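Local coordinates for SnoaL-like domain-containing protein (Burkholderia xenovorans LB400, PDB 3EN8), which is of unknown function but has an NTF2-like, SnoaL-type fold, forms a two-chain assembly and binds a calcium ion, at residues E9-H14 with H27-D32; N75-E80 with M96-G101; D33-Y38 with V103-Q108; P89-S94 with Y109-F114. All blocks are in the same frame, centred on the assembly; numbering follows the deposited sequence.

Contact 1 (E9-H14 with H27-D32); sequences EALNAH and HDIYDD. With CA (calcium ion), chain B.
Ile29 meets the helix segment 9-14 with both of its branches. The apolar part is made by CD1. It lies 3.9 Å from Ala10 CB and 3.8 Å from Leu11 CD2. CG1 stands anti to the backbone N (chi1 -155°), which brings CD1 against the helix and CG2 to the His14 ring. Ile29 CG2 is 3.6 Å from His14 ND1, and it also lies over the centre of the Tyr30 ring.

The aromatic part is His14 against Tyr30. The ring planes stand at 79°, and His14 CE1 is 3.3 Å from Tyr30 OH.

The polar part runs through water. One water lies 2.7 Å from His14 NE2 and donates to Tyr30 OH. A second lies 2.9 Å from His14 ND1 and accepts a weak bond from Ile29 N. Both waters sit in the plane of the imidazole, so they probably help to fix its rotation. Tyr30 OH also bonds to Glu106 and Arg55.

Asp32, at the end of the segment, binds calcium through OD2. Helix 3-20 packs here on Met96 of strand 88-99, while Tyr30 also touches Leu51 of helix 48-57 and Val103 of strand 102-111.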
loop_
_atom_site.group_PDB
_atom_site.type_symbol
_atom_site.label_atom_id
_atom_site.label_comp_id
_atom_site.label_asym_id
_atom_site.label_seq_id
_atom_site.Cartn_x
_atom_site.Cartn_y
_atom_site.Cartn_z
ATOM N N GLU A 9 -10.404 12.849 10.213
ATOM C CA GLU A 9 -11.065 14.080 9.730
ATOM C C GLU A 9 -10.186 14.858 8.749
ATOM O O GLU A 9 -10.634 15.271 7.663
ATOM C CB GLU A 9 -11.448 14.991 10.901
ATOM C CG GLU A 9 -12.247 16.241 10.494
ATOM C CD GLU A 9 -12.558 17.140 11.676
ATOM O OE1 GLU A 9 -11.709 17.240 12.572
ATOM O OE2 GLU A 9 -13.658 17.741 11.715
ATOM N N ALA A 10 -8.907 14.991 9.118
ATOM C CA ALA A 10 -7.909 15.709 8.304
ATOM C C ALA A 10 -7.714 14.975 6.980
ATOM O O ALA A 10 -7.589 15.585 5.898
ATOM C CB ALA A 10 -6.567 15.810 9.071
ATOM N N LEU A 11 -7.684 13.649 7.070
ATOM C CA LEU A 11 -7.508 12.809 5.868
ATOM C C LEU A 11 -8.677 12.886 4.905
ATOM O O LEU A 11 -8.487 12.977 3.688
ATOM C CB LEU A 11 -7.275 11.366 6.204
ATOM C CG LEU A 11 -5.887 11.013 6.650
ATOM C CD1 LEU A 11 -5.890 9.564 7.196
ATOM C CD2 LEU A 11 -4.912 11.205 5.458
ATOM N N ASN A 12 -9.891 12.860 5.457
ATOM C CA ASN A 12 -11.110 13.006 4.638
ATOM C C ASN A 12 -11.043 14.318 3.846
ATOM O O ASN A 12 -11.403 14.399 2.663
ATOM C CB ASN A 12 -12.373 12.971 5.510
ATOM C CG ASN A 12 -12.682 11.589 6.046
ATOM O OD1 ASN A 12 -12.153 10.606 5.544
ATOM N ND2 ASN A 12 -13.498 11.517 7.110
ATOM N N ALA A 13 -10.566 15.352 4.518
ATOM C CA ALA A 13 -10.515 16.711 3.916
ATOM C C ALA A 13 -9.417 16.784 2.858
ATOM O O ALA A 13 -9.566 17.404 1.771
ATOM C CB ALA A 13 -10.321 17.785 5.008
ATOM N N HIS A 14 -8.333 16.102 3.178
ATOM C CA HIS A 14 -7.182 15.952 2.268
ATOM C C HIS A 14 -7.625 15.370 0.964
ATOM O O HIS A 14 -7.247 15.830 -0.118
ATOM C CB HIS A 14 -6.106 15.039 2.880
ATOM C CG HIS A 14 -4.945 14.758 1.956
ATOM N ND1 HIS A 14 -3.994 15.711 1.637
ATOM C CD2 HIS A 14 -4.600 13.645 1.272
ATOM C CE1 HIS A 14 -3.094 15.172 0.829
ATOM N NE2 HIS A 14 -3.455 13.923 0.576
ATOM N N HIS A 27 -2.616 20.290 0.562
ATOM C CA HIS A 27 -1.276 20.227 1.142
ATOM C C HIS A 27 -1.200 20.772 2.537
ATOM O O HIS A 27 -0.143 20.847 3.136
ATOM C CB HIS A 27 -0.235 20.782 0.177
ATOM C CG HIS A 27 -0.098 19.925 -1.034
ATOM N ND1 HIS A 27 -0.949 20.040 -2.111
ATOM C CD2 HIS A 27 0.712 18.876 -1.305
ATOM C CE1 HIS A 27 -0.635 19.125 -3.014
ATOM N NE2 HIS A 27 0.359 18.401 -2.547
ATOM N N ASP A 28 -2.371 21.047 3.084
ATOM C CA ASP A 28 -2.475 21.594 4.437
ATOM C C ASP A 28 -2.005 20.591 5.467
ATOM O O ASP A 28 -1.502 20.931 6.537
ATOM C CB ASP A 28 -3.920 21.956 4.762
ATOM C CG ASP A 28 -4.067 22.497 6.160
ATOM O OD1 ASP A 28 -3.490 23.573 6.399
ATOM O OD2 ASP A 28 -4.731 21.852 7.007
ATOM N N ILE A 29 -2.187 19.335 5.111
ATOM C CA ILE A 29 -1.979 18.203 6.046
ATOM C C ILE A 29 -0.503 17.901 6.314
ATOM O O ILE A 29 -0.165 17.175 7.241
ATOM C CB ILE A 29 -2.714 16.902 5.574
ATOM C CG1 ILE A 29 -3.015 16.000 6.778
ATOM C CG2 ILE A 29 -1.871 16.140 4.484
ATOM C CD1 ILE A 29 -3.929 14.755 6.440
ATOM N N TYR A 30 0.388 18.469 5.504
ATOM C CA TYR A 30 1.829 18.099 5.579
ATOM C C TYR A 30 2.632 18.982 6.490
ATOM O O TYR A 30 2.450 20.186 6.556
ATOM C CB TYR A 30 2.542 18.103 4.203
ATOM C CG TYR A 30 1.917 17.162 3.228
ATOM C CD1 TYR A 30 2.275 15.816 3.204
ATOM C CD2 TYR A 30 0.943 17.619 2.311
ATOM C CE1 TYR A 30 1.668 14.923 2.328
ATOM C CE2 TYR A 30 0.353 16.744 1.411
ATOM C CZ TYR A 30 0.717 15.404 1.410
ATOM O OH TYR A 30 0.124 14.501 0.559
ATOM N N ASP A 31 3.566 18.362 7.184
ATOM C CA ASP A 31 4.667 19.146 7.740
ATOM C C ASP A 31 5.387 19.868 6.613
ATOM O O ASP A 31 5.449 19.382 5.501
ATOM C CB ASP A 31 5.667 18.244 8.443
ATOM C CG ASP A 31 6.736 19.019 9.161
ATOM O OD1 ASP A 31 6.464 19.477 10.283
ATOM O OD2 ASP A 31 7.853 19.154 8.626
ATOM N N ASP A 32 6.008 20.990 6.944
ATOM C CA ASP A 32 6.758 21.757 5.941
ATOM C C ASP A 32 7.845 20.941 5.262
ATOM O O ASP A 32 8.105 21.089 4.062
ATOM C CB ASP A 32 7.329 23.048 6.530
ATOM C CG ASP A 32 8.498 22.808 7.481
ATOM O OD1 ASP A 32 8.472 21.784 8.209
ATOM O OD2 ASP A 32 9.453 23.654 7.508
HETATM CA CA CA B . 11.437 23.311 8.308
HETATM O O HOH W 1 -1.688 12.579 -1.013
HETATM O O HOH W 2 -4.508 18.188 3.130
HETATM O O HOH W 3 12.765 23.656 6.409
#

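Contact 2 (N75-E80 with M96-G101); sequences NLWITE and MEFRNG
Trp77 and Phe98 meet on one face of the sheet, side chains crossing at about a right angle. The five-membered ring of Trp77 and the Phe98 ring have planes 73° apart and centroids 5.1 Å apart. The approach is oblique, with Trp77 CD1 3.6 Å from Phe98 CD1. In each residue CG lies beside its own backbone N, which brings the two rings up together. Trp77 NE1 is bonded to Gly74 O.

Asn75 and Phe98 cross obliquely, but their flat groups are nearly aligned, with amide and ring planes 19° apart. Asn75 OD1 lies 3.6 Å from Phe98 CB. The amide also reaches the turn after the strand through two waters. One donates to OD1 and accepts from Gly101 N. The other accepts from both Asn75 ND2 and Asn100 N.

Met96 is a selenomethionine. Its CB lies near that of Trp77, and its extended chain leads away to helix 3-20. On the other face Leu76 pairs with Glu97, whose OE2 forms a salt bridge to Arg69 of the second subunit.

The backbones are held by three bonds. Phe98 N donates to Asn75 O at 2.9 Å. Trp77 N donates to Met96 O, and Met96 N to Trp77 O at 2.7 Å. This is the open end of the antiparallel beta hairpin of strands 76-85 and 88-99. In this NTF2-like fold, one face of the curved sheet packs on helix 3-20 and the other meets the second subunit.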
loop_
_atom_site.group_PDB
_atom_site.type_symbol
_atom_site.label_atom_id
_atom_site.label_comp_id
_atom_site.label_asym_id
_atom_site.label_seq_id
_atom_site.Cartn_x
_atom_site.Cartn_y
_atom_site.Cartn_z
ATOM N N ASN A 75 -0.139 6.878 14.576
ATOM C CA ASN A 75 0.408 7.845 13.633
ATOM C C ASN A 75 0.610 7.204 12.256
ATOM O O ASN A 75 1.115 7.848 11.359
ATOM C CB ASN A 75 1.716 8.450 14.123
ATOM C CG ASN A 75 1.510 9.570 15.120
ATOM O OD1 ASN A 75 0.553 10.345 15.017
ATOM N ND2 ASN A 75 2.423 9.676 16.085
ATOM N N LEU A 76 0.127 5.972 12.096
ATOM C CA LEU A 76 0.241 5.257 10.810
ATOM C C LEU A 76 -1.094 5.163 10.101
ATOM O O LEU A 76 -2.048 4.573 10.632
ATOM C CB LEU A 76 0.808 3.856 11.028
ATOM C CG LEU A 76 1.070 2.997 9.778
ATOM C CD1 LEU A 76 2.113 3.697 8.862
ATOM C CD2 LEU A 76 1.572 1.622 10.200
ATOM N N TRP A 77 -1.109 5.663 8.867
ATOM C CA TRP A 77 -2.335 5.781 8.088
ATOM C C TRP A 77 -2.132 5.267 6.665
ATOM O O TRP A 77 -1.094 5.446 6.041
ATOM C CB TRP A 77 -2.841 7.227 8.126
ATOM C CG TRP A 77 -3.298 7.509 9.545
ATOM C CD1 TRP A 77 -2.510 7.812 10.605
ATOM C CD2 TRP A 77 -4.622 7.368 10.050
ATOM N NE1 TRP A 77 -3.263 7.871 11.766
ATOM C CE2 TRP A 77 -4.565 7.582 11.441
ATOM C CE3 TRP A 77 -5.863 7.062 9.462
ATOM C CZ2 TRP A 77 -5.699 7.544 12.228
ATOM C CZ3 TRP A 77 -6.947 6.993 10.241
ATOM C CH2 TRP A 77 -6.869 7.229 11.626
ATOM N N ILE A 78 -3.151 4.586 6.184
ATOM C CA ILE A 78 -3.115 4.090 4.822
ATOM C C ILE A 78 -4.444 4.201 4.099
ATOM O O ILE A 78 -5.486 3.718 4.535
ATOM C CB ILE A 78 -2.520 2.672 4.734
ATOM C CG1 ILE A 78 -2.308 2.315 3.264
ATOM C CG2 ILE A 78 -3.365 1.618 5.488
ATOM C CD1 ILE A 78 -1.537 1.019 3.079
ATOM N N THR A 79 -4.350 4.872 2.974
ATOM C CA THR A 79 -5.511 5.187 2.149
ATOM C C THR A 79 -5.361 4.441 0.840
ATOM O O THR A 79 -4.333 4.518 0.157
ATOM C CB THR A 79 -5.696 6.714 1.888
ATOM O OG1 THR A 79 -5.819 7.432 3.108
ATOM C CG2 THR A 79 -6.938 6.954 0.990
ATOM N N GLU A 80 -6.416 3.705 0.534
ATOM C CA GLU A 80 -6.585 3.029 -0.727
ATOM C C GLU A 80 -7.603 3.806 -1.516
ATOM O O GLU A 80 -8.696 4.102 -1.031
ATOM C CB GLU A 80 -7.086 1.589 -0.514
ATOM C CG GLU A 80 -6.119 0.633 0.234
ATOM C CD GLU A 80 -6.819 -0.622 0.609
ATOM O OE1 GLU A 80 -7.169 -1.366 -0.330
ATOM O OE2 GLU A 80 -7.034 -0.846 1.832
HETATM N N MSE A 96 0.812 7.040 5.032
HETATM C CA MSE A 96 1.220 8.298 5.670
HETATM C C MSE A 96 1.634 8.113 7.108
HETATM O O MSE A 96 0.959 7.472 7.895
HETATM C CB MSE A 96 0.133 9.370 5.602
HETATM C CG MSE A 96 -0.089 9.942 4.189
HETATM SE SE MSE A 96 -1.743 10.953 4.192
HETATM C CE MSE A 96 -1.532 11.775 2.467
ATOM N N GLU A 97 2.759 8.729 7.411
ATOM C CA GLU A 97 3.260 8.808 8.802
ATOM C C GLU A 97 3.132 10.221 9.310
ATOM O O GLU A 97 3.625 11.194 8.706
ATOM C CB GLU A 97 4.699 8.382 8.839
ATOM C CG GLU A 97 4.941 7.022 8.289
ATOM C CD GLU A 97 6.368 6.847 7.864
ATOM O OE1 GLU A 97 7.258 6.912 8.731
ATOM O OE2 GLU A 97 6.594 6.664 6.658
ATOM N N PHE A 98 2.465 10.298 10.456
ATOM C CA PHE A 98 2.139 11.517 11.153
ATOM C C PHE A 98 3.025 11.747 12.377
ATOM O O PHE A 98 3.492 10.825 13.060
ATOM C CB PHE A 98 0.648 11.510 11.638
ATOM C CG PHE A 98 -0.376 11.751 10.541
ATOM C CD1 PHE A 98 -0.684 10.763 9.620
ATOM C CD2 PHE A 98 -1.021 12.965 10.442
ATOM C CE1 PHE A 98 -1.596 10.990 8.635
ATOM C CE2 PHE A 98 -1.943 13.207 9.426
ATOM C CZ PHE A 98 -2.243 12.202 8.541
ATOM N N ARG A 99 3.254 13.018 12.606
ATOM C CA ARG A 99 3.829 13.505 13.869
ATOM C C ARG A 99 3.222 14.842 14.205
ATOM O O ARG A 99 3.180 15.764 13.397
ATOM C CB ARG A 99 5.344 13.641 13.786
ATOM C CG ARG A 99 6.064 12.398 13.272
ATOM N N ASN A 100 2.724 14.911 15.421
ATOM C CA ASN A 100 2.059 16.097 15.914
ATOM C C ASN A 100 1.008 16.583 14.943
ATOM O O ASN A 100 0.817 17.779 14.720
ATOM C CB ASN A 100 3.083 17.178 16.188
ATOM C CG ASN A 100 4.104 16.750 17.236
ATOM O OD1 ASN A 100 5.302 16.933 17.054
ATOM N ND2 ASN A 100 3.628 16.138 18.317
ATOM N N GLY A 101 0.324 15.622 14.359
ATOM C CA GLY A 101 -0.879 15.887 13.609
ATOM C C GLY A 101 -0.628 16.270 12.180
ATOM O O GLY A 101 -1.543 16.645 11.443
HETATM O O HOH W 4 0.103 13.015 15.164
HETATM O O HOH W 5 3.135 12.627 17.295
#

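Contact 3 (D33-Y38 with V103-Q108); sequences DAICDY and VVHETQ. With CA (calcium ion), chain B.
Asp37 OD2 accepts a hydrogen bond from His105 NE2 at 2.7 Å. The bond is bent, with an N-H...O angle of 144°. The imidazole nitrogen comes from above the carboxylate plane, and the carboxylate and ring planes are 79° apart. Asp37 OD1 forms a salt bridge to Arg44.

Ile35 covers one face of the same ring. Its CD1 sits 3.4 Å from the ring centroid, almost on the normal, as a CH-pi contact. CG1 lies between the backbone N and the carbonyl carbon (chi1 60°), and this directs CD1 over the imidazole.

On the other face of the sheet Cys36 SG lies 3.5 Å from Gln108 OE1. Tyr38 and Gln108 run side by side, and OE1 meets the ring edge at CE1. One water joins Tyr38 OH to Gln108 OE1. OE1 also accepts from Arg55, and NE2 bonds to Tyr81 OH.

The strands are parallel. Their backbone bonds include Glu106 N to Ile35 O at 2.8 Å and Gln108 N to Asp37 O at 2.9 Å. Val104 and His105 form a classic beta bulge opposite Glu97. Asp33 OD2 binds calcium at 2.4 Å, beside Asp32.

The carboxylate at the imidazole's edge and the methyl over its face together probably limit the ring's rotation.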
loop_
_atom_site.group_PDB
_atom_site.type_symbol
_atom_site.label_atom_id
_atom_site.label_comp_id
_atom_site.label_asym_id
_atom_site.label_seq_id
_atom_site.Cartn_x
_atom_site.Cartn_y
_atom_site.Cartn_z
ATOM N N ASP A 33 8.464 20.067 6.040
ATOM C CA ASP A 33 9.578 19.258 5.565
ATOM C C ASP A 33 9.161 17.828 5.201
ATOM O O ASP A 33 9.989 16.925 5.116
ATOM C CB ASP A 33 10.698 19.224 6.598
ATOM C CG ASP A 33 11.168 20.595 6.964
ATOM O OD1 ASP A 33 11.596 21.322 6.076
ATOM O OD2 ASP A 33 11.040 20.941 8.132
ATOM N N ALA A 34 7.869 17.647 4.984
ATOM C CA ALA A 34 7.332 16.363 4.578
ATOM C C ALA A 34 8.101 15.850 3.364
ATOM O O ALA A 34 8.460 16.603 2.461
ATOM C CB ALA A 34 5.813 16.462 4.201
ATOM N N ILE A 35 8.296 14.545 3.366
ATOM C CA ILE A 35 8.836 13.808 2.206
ATOM C C ILE A 35 7.771 12.897 1.605
ATOM O O ILE A 35 6.923 12.348 2.305
ATOM C CB ILE A 35 10.146 13.027 2.536
ATOM C CG1 ILE A 35 9.931 11.990 3.639
ATOM C CG2 ILE A 35 11.223 14.038 2.979
ATOM C CD1 ILE A 35 11.106 10.988 3.895
ATOM N N CYS A 36 7.838 12.781 0.285
ATOM C CA CYS A 36 6.945 11.917 -0.465
ATOM C C CYS A 36 7.753 11.069 -1.424
ATOM O O CYS A 36 8.456 11.585 -2.278
ATOM C CB CYS A 36 5.896 12.714 -1.232
ATOM S SG CYS A 36 4.610 11.649 -1.951
ATOM N N ASP A 37 7.624 9.765 -1.239
ATOM C CA ASP A 37 8.370 8.738 -2.003
ATOM C C ASP A 37 7.474 7.985 -2.975
ATOM O O ASP A 37 6.343 7.606 -2.656
ATOM C CB ASP A 37 8.944 7.698 -1.047
ATOM C CG ASP A 37 10.026 8.232 -0.143
ATOM O OD1 ASP A 37 10.550 9.343 -0.391
ATOM O OD2 ASP A 37 10.359 7.518 0.844
ATOM N N TYR A 38 8.020 7.760 -4.163
ATOM C CA TYR A 38 7.469 6.855 -5.139
ATOM C C TYR A 38 8.434 5.680 -5.315
ATOM O O TYR A 38 9.356 5.750 -6.150
ATOM C CB TYR A 38 7.293 7.548 -6.509
ATOM C CG TYR A 38 6.526 8.856 -6.502
ATOM C CD1 TYR A 38 5.424 9.054 -5.663
ATOM C CD2 TYR A 38 6.867 9.878 -7.364
ATOM C CE1 TYR A 38 4.713 10.227 -5.677
ATOM C CE2 TYR A 38 6.156 11.065 -7.387
ATOM C CZ TYR A 38 5.080 11.239 -6.536
ATOM O OH TYR A 38 4.365 12.412 -6.568
ATOM N N VAL A 103 1.597 15.209 8.437
ATOM C CA VAL A 103 2.282 14.155 7.658
ATOM C C VAL A 103 3.749 14.494 7.521
ATOM O O VAL A 103 4.105 15.571 7.035
ATOM C CB VAL A 103 1.615 13.977 6.284
ATOM C CG1 VAL A 103 2.440 13.018 5.424
ATOM C CG2 VAL A 103 0.180 13.444 6.463
ATOM N N VAL A 104 4.627 13.585 7.943
ATOM C CA VAL A 104 6.052 13.851 7.766
ATOM C C VAL A 104 6.657 13.012 6.652
ATOM O O VAL A 104 7.733 13.330 6.123
ATOM C CB VAL A 104 6.845 13.661 9.075
ATOM C CG1 VAL A 104 6.343 14.650 10.161
ATOM C CG2 VAL A 104 6.821 12.170 9.581
ATOM N N HIS A 105 5.985 11.909 6.354
ATOM C CA HIS A 105 6.426 10.977 5.298
ATOM C C HIS A 105 5.220 10.281 4.650
ATOM O O HIS A 105 4.396 9.658 5.303
ATOM C CB HIS A 105 7.420 9.964 5.880
ATOM C CG HIS A 105 8.160 9.128 4.859
ATOM N ND1 HIS A 105 9.198 8.293 5.221
ATOM C CD2 HIS A 105 8.024 8.995 3.517
ATOM C CE1 HIS A 105 9.682 7.693 4.141
ATOM N NE2 HIS A 105 8.976 8.086 3.094
ATOM N N GLU A 106 5.108 10.456 3.352
ATOM C CA GLU A 106 4.089 9.779 2.557
ATOM C C GLU A 106 4.818 8.893 1.584
ATOM O O GLU A 106 5.838 9.286 1.066
ATOM C CB GLU A 106 3.251 10.801 1.782
ATOM C CG GLU A 106 2.187 10.160 0.885
ATOM C CD GLU A 106 1.228 11.173 0.256
ATOM O OE1 GLU A 106 1.509 12.410 0.246
ATOM O OE2 GLU A 106 0.180 10.696 -0.249
ATOM N N THR A 107 4.289 7.697 1.368
ATOM C CA THR A 107 4.766 6.805 0.304
ATOM C C THR A 107 3.567 6.416 -0.539
ATOM O O THR A 107 2.562 5.890 -0.023
ATOM C CB THR A 107 5.354 5.533 0.902
ATOM O OG1 THR A 107 6.240 5.872 1.962
ATOM C CG2 THR A 107 6.101 4.697 -0.177
ATOM N N GLN A 108 3.689 6.641 -1.830
ATOM C CA GLN A 108 2.630 6.322 -2.757
ATOM C C GLN A 108 3.017 5.253 -3.789
ATOM O O GLN A 108 4.126 5.220 -4.309
ATOM C CB GLN A 108 2.157 7.580 -3.482
ATOM C CG GLN A 108 1.281 8.537 -2.677
ATOM C CD GLN A 108 0.956 9.819 -3.473
ATOM O OE1 GLN A 108 1.841 10.589 -3.814
ATOM N NE2 GLN A 108 -0.332 10.061 -3.724
HETATM CA CA CA B . 11.437 23.311 8.308
HETATM O O HOH W 3 12.765 23.656 6.409
HETATM O O HOH W 6 1.926 12.354 -5.788
#

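Contact 4 (P89-S94 with Y109-F114); sequences PAYTVS and YFSDPF
Thr92 and Phe110 pair across the antiparallel beta hairpin of strands 88-99 and 102-111, part of the NTF2-like sheet. Thr92 CG2 is 3.6 Å from Phe110 CD1.

The tight part lies along the strands. Val93 and Tyr109 are a hydrogen-bonded pair, with Val93 N to Tyr109 O at 2.9 Å and Tyr109 N to Val93 O at 3.0 Å. Val93 and Tyr109 share a face with Tyr91 and Ser111, and both pack on the second subunit. Tyr109 OH bonds to Glu80 of that subunit.

The looser part follows where the strand ends. Asp112 and Pro113 are exposed, and the contact there is made by a few carbon atoms. Pro113 CG lies 3.9 Å from Tyr91 CE2, at the edge of the tyrosine ring and near its plane. The same CG is 4.0 Å from Pro89 CG, with the two proline rings crossing at about a right angle.

Between these parts stands Ser111. Its OG lies between the backbone N and the carbonyl carbon (chi1 79°) and turns back to the partner strand. Tyr91 O is gripped twice, by Ser111 N and Ser111 OG, each at 2.8 Å and from opposite faces of its carbonyl plane.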
loop_
_atom_site.group_PDB
_atom_site.type_symbol
_atom_site.label_atom_id
_atom_site.label_comp_id
_atom_site.label_asym_id
_atom_site.label_seq_id
_atom_site.Cartn_x
_atom_site.Cartn_y
_atom_site.Cartn_z
ATOM N N PRO A 89 -7.651 4.224 -15.051
ATOM C CA PRO A 89 -7.572 4.374 -13.610
ATOM C C PRO A 89 -6.325 3.748 -13.026
ATOM O O PRO A 89 -5.679 2.836 -13.607
ATOM C CB PRO A 89 -8.817 3.632 -13.141
ATOM C CG PRO A 89 -8.813 2.440 -14.094
ATOM C CD PRO A 89 -8.526 3.095 -15.428
ATOM N N ALA A 90 -5.971 4.287 -11.885
ATOM C CA ALA A 90 -4.903 3.729 -11.073
ATOM C C ALA A 90 -5.423 3.432 -9.686
ATOM O O ALA A 90 -6.018 4.280 -9.028
ATOM C CB ALA A 90 -3.748 4.673 -11.009
ATOM N N TYR A 91 -5.213 2.184 -9.293
ATOM C CA TYR A 91 -5.414 1.737 -7.907
ATOM C C TYR A 91 -4.212 2.209 -7.118
ATOM O O TYR A 91 -3.072 1.719 -7.297
ATOM C CB TYR A 91 -5.554 0.203 -7.835
ATOM C CG TYR A 91 -6.872 -0.322 -8.300
ATOM C CD1 TYR A 91 -7.942 -0.444 -7.427
ATOM C CD2 TYR A 91 -7.058 -0.698 -9.639
ATOM C CE1 TYR A 91 -9.180 -0.925 -7.865
ATOM C CE2 TYR A 91 -8.287 -1.186 -10.085
ATOM C CZ TYR A 91 -9.348 -1.292 -9.198
ATOM O OH TYR A 91 -10.575 -1.765 -9.619
ATOM N N THR A 92 -4.489 3.165 -6.233
ATOM C CA THR A 92 -3.470 3.925 -5.537
ATOM C C THR A 92 -3.494 3.623 -4.036
ATOM O O THR A 92 -4.510 3.288 -3.428
ATOM C CB THR A 92 -3.609 5.445 -5.856
ATOM O OG1 THR A 92 -3.697 5.634 -7.279
ATOM C CG2 THR A 92 -2.388 6.224 -5.332
ATOM N N VAL A 93 -2.312 3.652 -3.493
ATOM C CA VAL A 93 -2.080 3.484 -2.044
ATOM C C VAL A 93 -1.217 4.609 -1.559
ATOM O O VAL A 93 -0.166 4.884 -2.100
ATOM C CB VAL A 93 -1.405 2.130 -1.703
ATOM C CG1 VAL A 93 -1.056 2.068 -0.189
ATOM C CG2 VAL A 93 -2.304 0.947 -2.081
ATOM N N SER A 94 -1.695 5.292 -0.530
ATOM C CA SER A 94 -0.909 6.292 0.113
ATOM C C SER A 94 -0.715 5.902 1.595
ATOM O O SER A 94 -1.704 5.847 2.367
ATOM C CB SER A 94 -1.613 7.666 0.036
ATOM O OG SER A 94 -1.089 8.632 0.938
ATOM N N TYR A 109 2.041 4.397 -4.046
ATOM C CA TYR A 109 2.081 3.406 -5.114
ATOM C C TYR A 109 0.866 3.563 -6.046
ATOM O O TYR A 109 -0.258 3.764 -5.604
ATOM C CB TYR A 109 1.998 2.024 -4.508
ATOM C CG TYR A 109 3.238 1.604 -3.758
ATOM C CD1 TYR A 109 3.410 1.919 -2.445
ATOM C CD2 TYR A 109 4.269 0.920 -4.415
ATOM C CE1 TYR A 109 4.555 1.532 -1.746
ATOM C CE2 TYR A 109 5.396 0.500 -3.726
ATOM C CZ TYR A 109 5.539 0.815 -2.416
ATOM O OH TYR A 109 6.664 0.423 -1.778
ATOM N N PHE A 110 1.122 3.359 -7.308
ATOM C CA PHE A 110 0.144 3.548 -8.374
ATOM C C PHE A 110 0.118 2.298 -9.205
ATOM O O PHE A 110 1.085 1.984 -9.884
ATOM C CB PHE A 110 0.527 4.749 -9.245
ATOM C CG PHE A 110 0.784 6.017 -8.464
ATOM C CD1 PHE A 110 -0.262 6.873 -8.161
ATOM C CD2 PHE A 110 2.075 6.352 -8.038
ATOM C CE1 PHE A 110 -0.033 8.049 -7.455
ATOM C CE2 PHE A 110 2.300 7.539 -7.308
ATOM C CZ PHE A 110 1.249 8.363 -7.030
ATOM N N SER A 111 -0.967 1.548 -9.073
ATOM C CA SER A 111 -1.057 0.222 -9.665
ATOM C C SER A 111 -2.173 0.140 -10.711
ATOM O O SER A 111 -3.163 0.880 -10.668
ATOM C CB SER A 111 -1.193 -0.845 -8.559
ATOM O OG SER A 111 -2.489 -0.929 -8.062
ATOM N N ASP A 112 -1.968 -0.755 -11.669
ATOM C CA ASP A 112 -2.958 -1.004 -12.717
ATOM C C ASP A 112 -3.996 -2.050 -12.306
ATOM O O ASP A 112 -3.691 -2.957 -11.515
ATOM C CB ASP A 112 -2.283 -1.496 -13.996
ATOM C CG ASP A 112 -1.423 -0.446 -14.633
ATOM O OD1 ASP A 112 -1.945 0.624 -14.984
ATOM O OD2 ASP A 112 -0.221 -0.704 -14.792
ATOM N N PRO A 113 -5.222 -1.942 -12.845
ATOM C CA PRO A 113 -6.143 -3.066 -12.772
ATOM C C PRO A 113 -5.519 -4.266 -13.434
ATOM O O PRO A 113 -4.691 -4.114 -14.354
ATOM C CB PRO A 113 -7.343 -2.604 -13.626
ATOM C CG PRO A 113 -7.175 -1.176 -13.795
ATOM C CD PRO A 113 -5.715 -0.929 -13.793
ATOM N N PHE A 114 -5.936 -5.440 -12.985
ATOM C CA PHE A 114 -5.713 -6.677 -13.735
ATOM C C PHE A 114 -6.928 -7.573 -13.669
ATOM O O PHE A 114 -7.743 -7.476 -12.765
ATOM C CB PHE A 114 -4.416 -7.411 -13.337
ATOM C CG PHE A 114 -4.408 -7.978 -11.941
ATOM C CD1 PHE A 114 -4.976 -9.213 -11.682
ATOM C CD2 PHE A 114 -3.790 -7.304 -10.903
ATOM C CE1 PHE A 114 -4.959 -9.740 -10.425
ATOM C CE2 PHE A 114 -3.769 -7.845 -9.632
ATOM C CZ PHE A 114 -4.374 -9.052 -9.396
#

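Contact 1 comes first along the chain. Contact 2 is nested within the loop closed by contact 3, and the segments of contacts 2 and 4 alternate. Contacts 2, 3 and 4 share one mixed sheet, in which strand 102-111 lies between 34-38 and 88-99. Contact 1 joins helix 3-20 to segment 27-32; the helix meets the sheet where Leu11 packs on Trp77 and Met96 of contact 2. Between centres, contact 1 is about 10 Å from contact 2, about 12 Å from contact 3 and about 21 Å from contact 4. Contacts 1 and 3 share the calcium ion. Contacts 2, 3 and 4 all touch the second subunit, so the sheet serves fold and assembly.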